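Local coordinates for protein GEO10716p1 (Drosophila melanogaster, PDB 7BTG) that probably removes phosphate from phosphorylated arginine residues, acting as a phosphatase built on the low molecular weight protein tyrosine phosphatase fold, at residues K2-S7 and D36-R41; E121-P126 and N136-Q141; T11-M16 and A84-N89. The protein carries 1 engineered substitution. All coordinates share one frame; numbering follows the deposited sequence.

Interaction 1 (K2-S7 and D36-R41); sequences KVLFVS and DSAGLR. Engineered in segment 2-7: S7 (natural residue Cys). With PO4 (phosphate ion), chain B.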
loop_
_atom_site.group_PDB
_atom_site.type_symbol
_atom_site.label_atom_id
_atom_site.label_comp_id
_atom_site.label_asym_id
_atom_site.label_seq_id
_atom_site.Cartn_x
_atom_site.Cartn_y
_atom_site.Cartn_z
ATOM N N LYS A 2 -7.417 0.550 -10.584
ATOM C CA LYS A 2 -6.625 -0.586 -10.112
ATOM C C LYS A 2 -5.393 -0.084 -9.365
ATOM O O LYS A 2 -4.550 0.607 -9.942
ATOM C CB LYS A 2 -6.225 -1.487 -11.283
ATOM C CG LYS A 2 -7.410 -2.002 -12.092
ATOM C CD LYS A 2 -7.075 -3.287 -12.850
ATOM C CE LYS A 2 -7.188 -3.081 -14.366
ATOM N NZ LYS A 2 -6.586 -4.208 -15.162
ATOM N N VAL A 3 -5.284 -0.429 -8.084
ATOM C CA VAL A 3 -4.228 0.088 -7.222
ATOM C C VAL A 3 -3.573 -1.074 -6.490
ATOM O O VAL A 3 -4.270 -1.945 -5.954
ATOM C CB VAL A 3 -4.760 1.119 -6.212
ATOM C CG1 VAL A 3 -3.654 1.516 -5.229
ATOM C CG2 VAL A 3 -5.282 2.352 -6.924
ATOM N N LEU A 4 -2.237 -1.076 -6.466
ATOM C CA LEU A 4 -1.428 -2.073 -5.766
ATOM C C LEU A 4 -0.559 -1.372 -4.727
ATOM O O LEU A 4 0.241 -0.502 -5.079
ATOM C CB LEU A 4 -0.551 -2.843 -6.756
ATOM C CG LEU A 4 0.310 -3.966 -6.176
ATOM C CD1 LEU A 4 -0.569 -5.125 -5.745
ATOM C CD2 LEU A 4 1.349 -4.413 -7.206
ATOM N N PHE A 5 -0.720 -1.734 -3.452
ATOM C CA PHE A 5 0.159 -1.228 -2.406
ATOM C C PHE A 5 1.319 -2.199 -2.202
ATOM O O PHE A 5 1.131 -3.418 -2.232
ATOM C CB PHE A 5 -0.593 -1.030 -1.092
ATOM C CG PHE A 5 -1.598 0.093 -1.122
ATOM C CD1 PHE A 5 -1.188 1.400 -1.135
ATOM C CD2 PHE A 5 -2.961 -0.171 -1.096
ATOM C CE1 PHE A 5 -2.122 2.450 -1.137
ATOM C CE2 PHE A 5 -3.901 0.874 -1.096
ATOM C CZ PHE A 5 -3.472 2.181 -1.121
ATOM N N VAL A 6 2.524 -1.663 -2.001
ATOM C CA VAL A 6 3.721 -2.494 -1.911
ATOM C C VAL A 6 4.515 -2.132 -0.668
ATOM O O VAL A 6 4.816 -0.956 -0.430
ATOM C CB VAL A 6 4.591 -2.381 -3.169
ATOM C CG1 VAL A 6 5.924 -3.149 -2.967
ATOM C CG2 VAL A 6 3.841 -2.975 -4.340
ATOM N N SER A 7 4.821 -3.142 0.145
ATOM C CA SER A 7 5.720 -3.008 1.276
ATOM C C SER A 7 6.744 -4.123 1.168
ATOM O O SER A 7 6.588 -5.037 0.359
ATOM C CB SER A 7 4.974 -3.065 2.619
ATOM O OG SER A 7 4.215 -4.256 2.778
ATOM N N ASP A 36 -5.320 -4.085 -4.134
ATOM C CA ASP A 36 -4.595 -5.306 -3.802
ATOM C C ASP A 36 -3.276 -4.915 -3.144
ATOM O O ASP A 36 -2.947 -3.731 -3.030
ATOM C CB ASP A 36 -4.381 -6.174 -5.055
ATOM C CG ASP A 36 -3.883 -7.578 -4.724
ATOM O OD1 ASP A 36 -3.294 -8.234 -5.618
ATOM O OD2 ASP A 36 -4.067 -8.012 -3.563
ATOM N N SER A 37 -2.501 -5.912 -2.715
ATOM C CA SER A 37 -1.191 -5.584 -2.174
ATOM C C SER A 37 -0.231 -6.747 -2.401
ATOM O O SER A 37 -0.641 -7.888 -2.642
ATOM C CB SER A 37 -1.263 -5.193 -0.691
ATOM O OG SER A 37 -1.666 -6.267 0.143
ATOM N N ALA A 38 1.063 -6.419 -2.379
ATOM C CA ALA A 38 2.106 -7.383 -2.683
ATOM C C ALA A 38 3.393 -6.923 -2.009
ATOM O O ALA A 38 3.466 -5.817 -1.460
ATOM C CB ALA A 38 2.274 -7.549 -4.198
ATOM N N GLY A 39 4.430 -7.775 -2.082
ATOM C CA GLY A 39 5.661 -7.544 -1.348
ATOM C C GLY A 39 6.892 -7.788 -2.198
ATOM O O GLY A 39 6.801 -8.179 -3.359
ATOM N N LEU A 40 8.049 -7.551 -1.588
ATOM C CA LEU A 40 9.331 -7.603 -2.283
ATOM C C LEU A 40 10.291 -8.663 -1.722
ATOM O O LEU A 40 11.462 -8.689 -2.114
ATOM C CB LEU A 40 9.968 -6.207 -2.245
ATOM C CG LEU A 40 9.088 -5.081 -2.829
ATOM C CD1 LEU A 40 9.590 -3.733 -2.447
ATOM C CD2 LEU A 40 8.988 -5.163 -4.364
ATOM N N ARG A 41 9.837 -9.528 -0.807
ATOM C CA ARG A 41 10.662 -10.585 -0.227
ATOM C C ARG A 41 9.784 -11.796 0.048
ATOM O O ARG A 41 8.577 -11.670 0.254
ATOM C CB ARG A 41 11.339 -10.176 1.096
ATOM C CG ARG A 41 12.253 -8.963 1.051
ATOM C CD ARG A 41 13.599 -9.244 0.397
ATOM N NE ARG A 41 14.439 -8.067 0.527
ATOM C CZ ARG A 41 14.348 -7.007 -0.275
ATOM N NH1 ARG A 41 13.473 -7.004 -1.269
ATOM N NH2 ARG A 41 15.127 -5.954 -0.089
HETATM P P PO4 B . 5.747 -4.588 5.861
HETATM O O1 PO4 B . 4.760 -5.530 5.197
HETATM O O2 PO4 B . 6.200 -5.182 7.169
HETATM O O3 PO4 B . 5.147 -3.245 6.199
HETATM O O4 PO4 B . 6.927 -4.313 4.930
#

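Interaction 2 (E121-P126 and N136-Q141); sequences EIIEDP and NAAYLQ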
loop_
_atom_site.group_PDB
_atom_site.type_symbol
_atom_site.label_atom_id
_atom_site.label_comp_id
_atom_site.label_asym_id
_atom_site.label_seq_id
_atom_site.Cartn_x
_atom_site.Cartn_y
_atom_site.Cartn_z
ATOM N N GLU A 121 6.740 12.022 4.697
ATOM C CA GLU A 121 6.643 11.261 3.453
ATOM C C GLU A 121 6.770 9.754 3.683
ATOM O O GLU A 121 6.122 8.954 2.995
ATOM C CB GLU A 121 7.762 11.714 2.514
ATOM C CG GLU A 121 7.399 12.577 1.358
ATOM C CD GLU A 121 8.463 12.495 0.279
ATOM O OE1 GLU A 121 9.662 12.339 0.624
ATOM O OE2 GLU A 121 8.099 12.551 -0.915
ATOM N N ILE A 122 7.645 9.349 4.596
ATOM C CA ILE A 122 8.120 7.969 4.672
ATOM C C ILE A 122 7.262 7.171 5.651
ATOM O O ILE A 122 7.177 7.496 6.837
ATOM C CB ILE A 122 9.604 7.916 5.088
ATOM C CG1 ILE A 122 10.465 8.827 4.216
ATOM C CG2 ILE A 122 10.131 6.500 4.974
ATOM C CD1 ILE A 122 10.549 8.378 2.762
ATOM N N ILE A 123 6.685 6.080 5.177
ATOM C CA ILE A 123 5.897 5.197 6.020
ATOM C C ILE A 123 6.789 4.040 6.446
ATOM O O ILE A 123 7.067 3.141 5.653
ATOM C CB ILE A 123 4.640 4.733 5.285
ATOM C CG1 ILE A 123 3.961 5.975 4.719
ATOM C CG2 ILE A 123 3.735 3.997 6.226
ATOM C CD1 ILE A 123 2.555 5.802 4.282
ATOM N N GLU A 124 7.236 4.064 7.700
ATOM C CA GLU A 124 8.234 3.129 8.203
ATOM C C GLU A 124 7.642 1.758 8.498
ATOM O O GLU A 124 6.506 1.633 8.968
ATOM C CB GLU A 124 8.877 3.658 9.487
ATOM C CG GLU A 124 9.344 5.108 9.427
ATOM C CD GLU A 124 10.681 5.273 8.719
ATOM O OE1 GLU A 124 10.889 4.613 7.669
ATOM O OE2 GLU A 124 11.527 6.057 9.225
ATOM N N ASP A 125 8.446 0.722 8.238
ATOM C CA ASP A 125 8.124 -0.671 8.548
ATOM C C ASP A 125 7.904 -0.856 10.044
ATOM O O ASP A 125 8.851 -0.686 10.817
ATOM C CB ASP A 125 9.255 -1.595 8.090
ATOM C CG ASP A 125 8.879 -3.059 8.181
ATOM O OD1 ASP A 125 7.818 -3.391 8.768
ATOM O OD2 ASP A 125 9.638 -3.882 7.648
ATOM N N PRO A 126 6.698 -1.210 10.491
ATOM C CA PRO A 126 6.460 -1.437 11.925
ATOM C C PRO A 126 6.751 -2.846 12.407
ATOM O O PRO A 126 6.639 -3.085 13.610
ATOM C CB PRO A 126 4.957 -1.148 12.058
ATOM C CG PRO A 126 4.388 -1.637 10.771
ATOM C CD PRO A 126 5.451 -1.308 9.713
ATOM N N ASN A 136 0.562 2.411 14.713
ATOM C CA ASN A 136 -0.376 3.523 14.833
ATOM C C ASN A 136 0.043 4.682 13.948
ATOM O O ASN A 136 -0.782 5.251 13.228
ATOM C CB ASN A 136 -0.492 3.969 16.295
ATOM C CG ASN A 136 -1.238 2.964 17.146
ATOM O OD1 ASN A 136 -2.198 2.341 16.688
ATOM N ND2 ASN A 136 -0.791 2.781 18.375
ATOM N N ALA A 137 1.327 5.047 13.988
ATOM C CA ALA A 137 1.827 6.053 13.059
ATOM C C ALA A 137 1.574 5.646 11.607
ATOM O O ALA A 137 1.124 6.464 10.792
ATOM C CB ALA A 137 3.318 6.290 13.295
ATOM N N ALA A 138 1.855 4.385 11.264
ATOM C CA ALA A 138 1.679 3.953 9.881
ATOM C C ALA A 138 0.218 4.021 9.470
ATOM O O ALA A 138 -0.105 4.423 8.344
ATOM C CB ALA A 138 2.220 2.531 9.692
ATOM N N TYR A 139 -0.680 3.609 10.363
ATOM C CA TYR A 139 -2.094 3.666 10.041
ATOM C C TYR A 139 -2.513 5.092 9.715
ATOM O O TYR A 139 -3.223 5.325 8.732
ATOM C CB TYR A 139 -2.915 3.110 11.202
ATOM C CG TYR A 139 -4.401 3.277 10.998
ATOM C CD1 TYR A 139 -5.053 4.437 11.405
ATOM C CD2 TYR A 139 -5.154 2.282 10.400
ATOM C CE1 TYR A 139 -6.397 4.599 11.212
ATOM C CE2 TYR A 139 -6.508 2.443 10.205
ATOM C CZ TYR A 139 -7.120 3.603 10.612
ATOM O OH TYR A 139 -8.470 3.781 10.425
ATOM N N LEU A 140 -2.071 6.056 10.529
ATOM C CA LEU A 140 -2.454 7.451 10.319
ATOM C C LEU A 140 -1.853 8.001 9.031
ATOM O O LEU A 140 -2.555 8.652 8.247
ATOM C CB LEU A 140 -2.033 8.304 11.523
ATOM C CG LEU A 140 -2.738 8.011 12.866
ATOM C CD1 LEU A 140 -1.960 8.594 14.054
ATOM C CD2 LEU A 140 -4.201 8.505 12.895
ATOM N N GLN A 141 -0.558 7.745 8.794
ATOM C CA GLN A 141 0.058 8.145 7.529
ATOM C C GLN A 141 -0.655 7.519 6.340
ATOM O O GLN A 141 -0.850 8.170 5.309
ATOM C CB GLN A 141 1.532 7.750 7.488
ATOM C CG GLN A 141 2.526 8.721 8.074
ATOM C CD GLN A 141 3.889 8.053 8.312
ATOM O OE1 GLN A 141 3.968 7.000 8.930
ATOM N NE2 GLN A 141 4.956 8.663 7.804
HETATM O O HOH W 1 6.105 5.770 9.886
#

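Interaction 3 (T11-M16 and A84-N89); sequences TCRSPM and AMDNSN. With PO4 (phosphate ion), chain B.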
loop_
_atom_site.group_PDB
_atom_site.type_symbol
_atom_site.label_atom_id
_atom_site.label_comp_id
_atom_site.label_asym_id
_atom_site.label_seq_id
_atom_site.Cartn_x
_atom_site.Cartn_y
_atom_site.Cartn_z
ATOM N N THR A 11 3.048 -7.675 4.839
ATOM C CA THR A 11 2.499 -8.230 6.065
ATOM C C THR A 11 2.092 -7.165 7.067
ATOM O O THR A 11 1.320 -7.477 7.973
ATOM C CB THR A 11 3.523 -9.190 6.713
ATOM O OG1 THR A 11 3.012 -9.732 7.933
ATOM C CG2 THR A 11 4.849 -8.479 6.990
ATOM N N CYS A 12 2.549 -5.914 6.928
ATOM C CA CYS A 12 2.141 -4.844 7.835
ATOM C C CYS A 12 1.535 -3.680 7.059
ATOM O O CYS A 12 0.313 -3.552 6.987
ATOM C CB CYS A 12 3.328 -4.354 8.669
ATOM S SG CYS A 12 4.050 -5.569 9.800
ATOM N N ARG A 13 2.385 -2.861 6.433
ATOM C CA ARG A 13 1.934 -1.608 5.834
ATOM C C ARG A 13 1.018 -1.841 4.637
ATOM O O ARG A 13 -0.047 -1.222 4.538
ATOM C CB ARG A 13 3.142 -0.751 5.436
ATOM C CG ARG A 13 3.940 -0.258 6.613
ATOM C CD ARG A 13 5.286 0.267 6.166
ATOM N NE ARG A 13 6.095 -0.832 5.641
ATOM C CZ ARG A 13 7.307 -0.692 5.101
ATOM N NH1 ARG A 13 7.865 0.519 5.015
ATOM N NH2 ARG A 13 7.955 -1.767 4.645
ATOM N N SER A 14 1.418 -2.705 3.704
ATOM C CA SER A 14 0.629 -2.840 2.490
ATOM C C SER A 14 -0.740 -3.484 2.735
ATOM O O SER A 14 -1.731 -3.032 2.138
ATOM C CB SER A 14 1.403 -3.586 1.389
ATOM O OG SER A 14 2.147 -4.717 1.832
ATOM N N PRO A 15 -0.873 -4.513 3.582
ATOM C CA PRO A 15 -2.229 -5.039 3.822
ATOM C C PRO A 15 -3.114 -4.039 4.537
ATOM O O PRO A 15 -4.324 -4.000 4.286
ATOM C CB PRO A 15 -1.990 -6.293 4.678
ATOM C CG PRO A 15 -0.549 -6.644 4.481
ATOM C CD PRO A 15 0.154 -5.335 4.260
ATOM N N MET A 16 -2.544 -3.223 5.421
ATOM C CA MET A 16 -3.332 -2.182 6.067
ATOM C C MET A 16 -3.823 -1.168 5.037
ATOM O O MET A 16 -5.014 -0.827 4.992
ATOM C CB MET A 16 -2.502 -1.499 7.156
ATOM C CG MET A 16 -2.723 -2.060 8.543
ATOM S SD MET A 16 -1.882 -1.063 9.790
ATOM C CE MET A 16 -0.194 -1.194 9.224
ATOM N N ALA A 84 4.620 2.548 -3.157
ATOM C CA ALA A 84 5.652 2.163 -2.208
ATOM C C ALA A 84 5.441 2.856 -0.865
ATOM O O ALA A 84 4.905 3.964 -0.791
ATOM C CB ALA A 84 7.032 2.536 -2.766
ATOM N N MET A 85 5.870 2.197 0.209
ATOM C CA MET A 85 5.874 2.845 1.518
ATOM C C MET A 85 7.165 3.604 1.777
ATOM O O MET A 85 7.147 4.630 2.477
ATOM C CB MET A 85 5.670 1.803 2.625
ATOM C CG MET A 85 4.464 0.945 2.405
ATOM S SD MET A 85 2.911 1.922 2.578
ATOM C CE MET A 85 1.868 0.980 1.472
ATOM N N ASP A 86 8.256 3.122 1.173
ATOM C CA ASP A 86 9.659 3.439 1.419
ATOM C C ASP A 86 10.322 3.908 0.138
ATOM O O ASP A 86 9.951 3.490 -0.963
ATOM C CB ASP A 86 10.472 2.187 1.848
ATOM C CG ASP A 86 10.364 1.915 3.273
ATOM O OD1 ASP A 86 10.293 2.920 4.010
ATOM O OD2 ASP A 86 10.336 0.727 3.653
ATOM N N ASN A 87 11.402 4.664 0.293
ATOM C CA ASN A 87 12.206 4.922 -0.887
ATOM C C ASN A 87 13.001 3.687 -1.276
ATOM O O ASN A 87 13.301 3.486 -2.457
ATOM C CB ASN A 87 13.114 6.118 -0.661
ATOM C CG ASN A 87 13.598 6.703 -1.961
ATOM O OD1 ASN A 87 14.800 6.681 -2.266
ATOM N ND2 ASN A 87 12.661 7.201 -2.761
ATOM N N SER A 88 13.306 2.824 -0.308
ATOM C CA SER A 88 13.826 1.505 -0.636
ATOM C C SER A 88 12.866 0.749 -1.549
ATOM O O SER A 88 13.266 0.273 -2.621
ATOM C CB SER A 88 14.093 0.704 0.636
ATOM O OG SER A 88 14.221 -0.677 0.322
ATOM N N ASN A 89 11.604 0.587 -1.112
ATOM C CA ASN A 89 10.594 -0.057 -1.950
ATOM C C ASN A 89 10.548 0.605 -3.314
ATOM O O ASN A 89 10.539 -0.071 -4.345
ATOM C CB ASN A 89 9.176 0.027 -1.354
ATOM C CG ASN A 89 9.048 -0.465 0.083
ATOM O OD1 ASN A 89 8.070 -0.100 0.754
ATOM N ND2 ASN A 89 9.971 -1.302 0.554
HETATM P P PO4 B . 5.747 -4.588 5.861
HETATM O O1 PO4 B . 4.760 -5.530 5.197
HETATM O O2 PO4 B . 6.200 -5.182 7.169
HETATM O O3 PO4 B . 5.147 -3.245 6.199
HETATM O O4 PO4 B . 6.927 -4.313 4.930
#

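Interaction 1 (K2-S7 and D36-R41)
F5 O is gripped from the neighbouring strand by A38 N at 3.0 Å, while S37 CA brings a C-H to the same oxygen at 3.2 Å. F5 N in turn donates to D36 O at 3.0 Å, and V3 O receives D36 N, so that residues 2-7 and 36-39 run as adjacent parallel strands. On the face carrying L4, V6 and A38, the L4 side chain stands with CG anti to the backbone N (chi1 -177°), which lays CD1 over S37 CA (3.7 Å) and against A38 CB. Farther along, the V6 and L40 side chains are roughly perpendicular, V6 CG1 lying 3.7 Å from L40 CG. The other face bears F5 and S37, covered by helix 13-27; S37 OG is bonded to E18 of that helix and to N10 of the loop before it. D36 OD1 is salt-bridged to R69. Beyond V6, the engineered S7, a cysteine in nature, places OG 2.8 Å from phosphate O1 and also meets S14. The link from S7 N to A38 O is weak, at 3.4 Å. The sound bonds thus run from V3 to F5 against D36 to A38, and the pairing weakens at S7, close to the phosphate.

Interaction 2 (E121-P126 and N136-Q141)
Hydrogen bonding between I122 and Q141 ties the loop to the helix: Q141 NE2 donates to I122 O at 2.7 Å, a bent bond (137°) that reaches the oxygen from above the carbonyl plane. The same nitrogen also binds D120 O. At the other end of the amide a water mediates, donating to Q141 OE1 at 2.6 Å and accepting from E124 N at 3.0 Å. Both polar atoms of one side chain are therefore spent on successive parts of the loop, which should fix the amide's rotation. Apolar contacts accompany these bonds. The side chains of I123 and Q141 lie alongside, running opposite ways, with I123 CD1 3.9 Å from Q141 CB. With CG1 beside the backbone N (chi1 -50°), I123 CG2 is left anti to that N and rests on A138 CB at 4.1 Å, one turn earlier in the helix. With a leucine in place of Q141, I122 O and D120 O would probably be left without this donor and the water without its acceptor, freeing the loop to shift. Since the following D125-P126 lies beside R13 and resembles the general-acid loop of this family, the glutamine probably helps to place that loop beside the phosphate site.

Interaction 3 (T11-M16 and A84-N89)
R13 meets M85 with a face of its guanidinium and D86 with its edge: M85 CB lies over the face, 3.5 Å from R13 NH1, while the edge takes the charged partners. The aliphatic parts of R13 and M85 pass side by side, pointing opposite ways, which brings M85 CG to 3.7 Å from R13 CB. D86 instead stands roughly perpendicular to R13. The salt bridge from R13 NH1 to D86 OD2, 2.8 Å long and nearly straight, lies in the guanidinium plane, yet it meets the carboxylate from above, the two planes being 61° apart. A bend at chi3 (-66°) swings the rest of the edge onto the phosphate: R13 NE reaches O3 at 2.7 Å and NH2 reaches O4 at 2.8 Å. R13 N adds a second bond to O3, and the backbone nitrogens of T11 and C12 both donate to O1. NH1 has a further partner in I123 O, so the group is fastened on several sides and its rotation is set. N89 OD1 accepts M85 N on a lone pair at 3.2 Å, which probably steadies the turn that carries D86. Such an arginine, closing a loop of phosphate-facing amides at a helix start, is typical of the CX5R P-loop of protein tyrosine phosphatases.

Overall arrangement
Interactions 1 and 3 are buried near the centre of the chain, whereas interaction 2 lies farther out and is only partly buried. The first is chiefly main-chain pairing within the beta-alpha-beta unit formed by strand 2-7, helix 13-27 and strand 34-39. The third starts on that same helix but reaches the turn leading into helix 87-99 through a salt bridge and the packing of M85, and it shares the bound phosphate with interaction 1. In interaction 2 a neutral amide, a water and apolar side chains join a loop to helix 133-154. That loop meets interaction 3 through I123, which bonds to R13 and M85, whereas interactions 1 and 2 do not touch, their nearest atoms being about 7 Å apart.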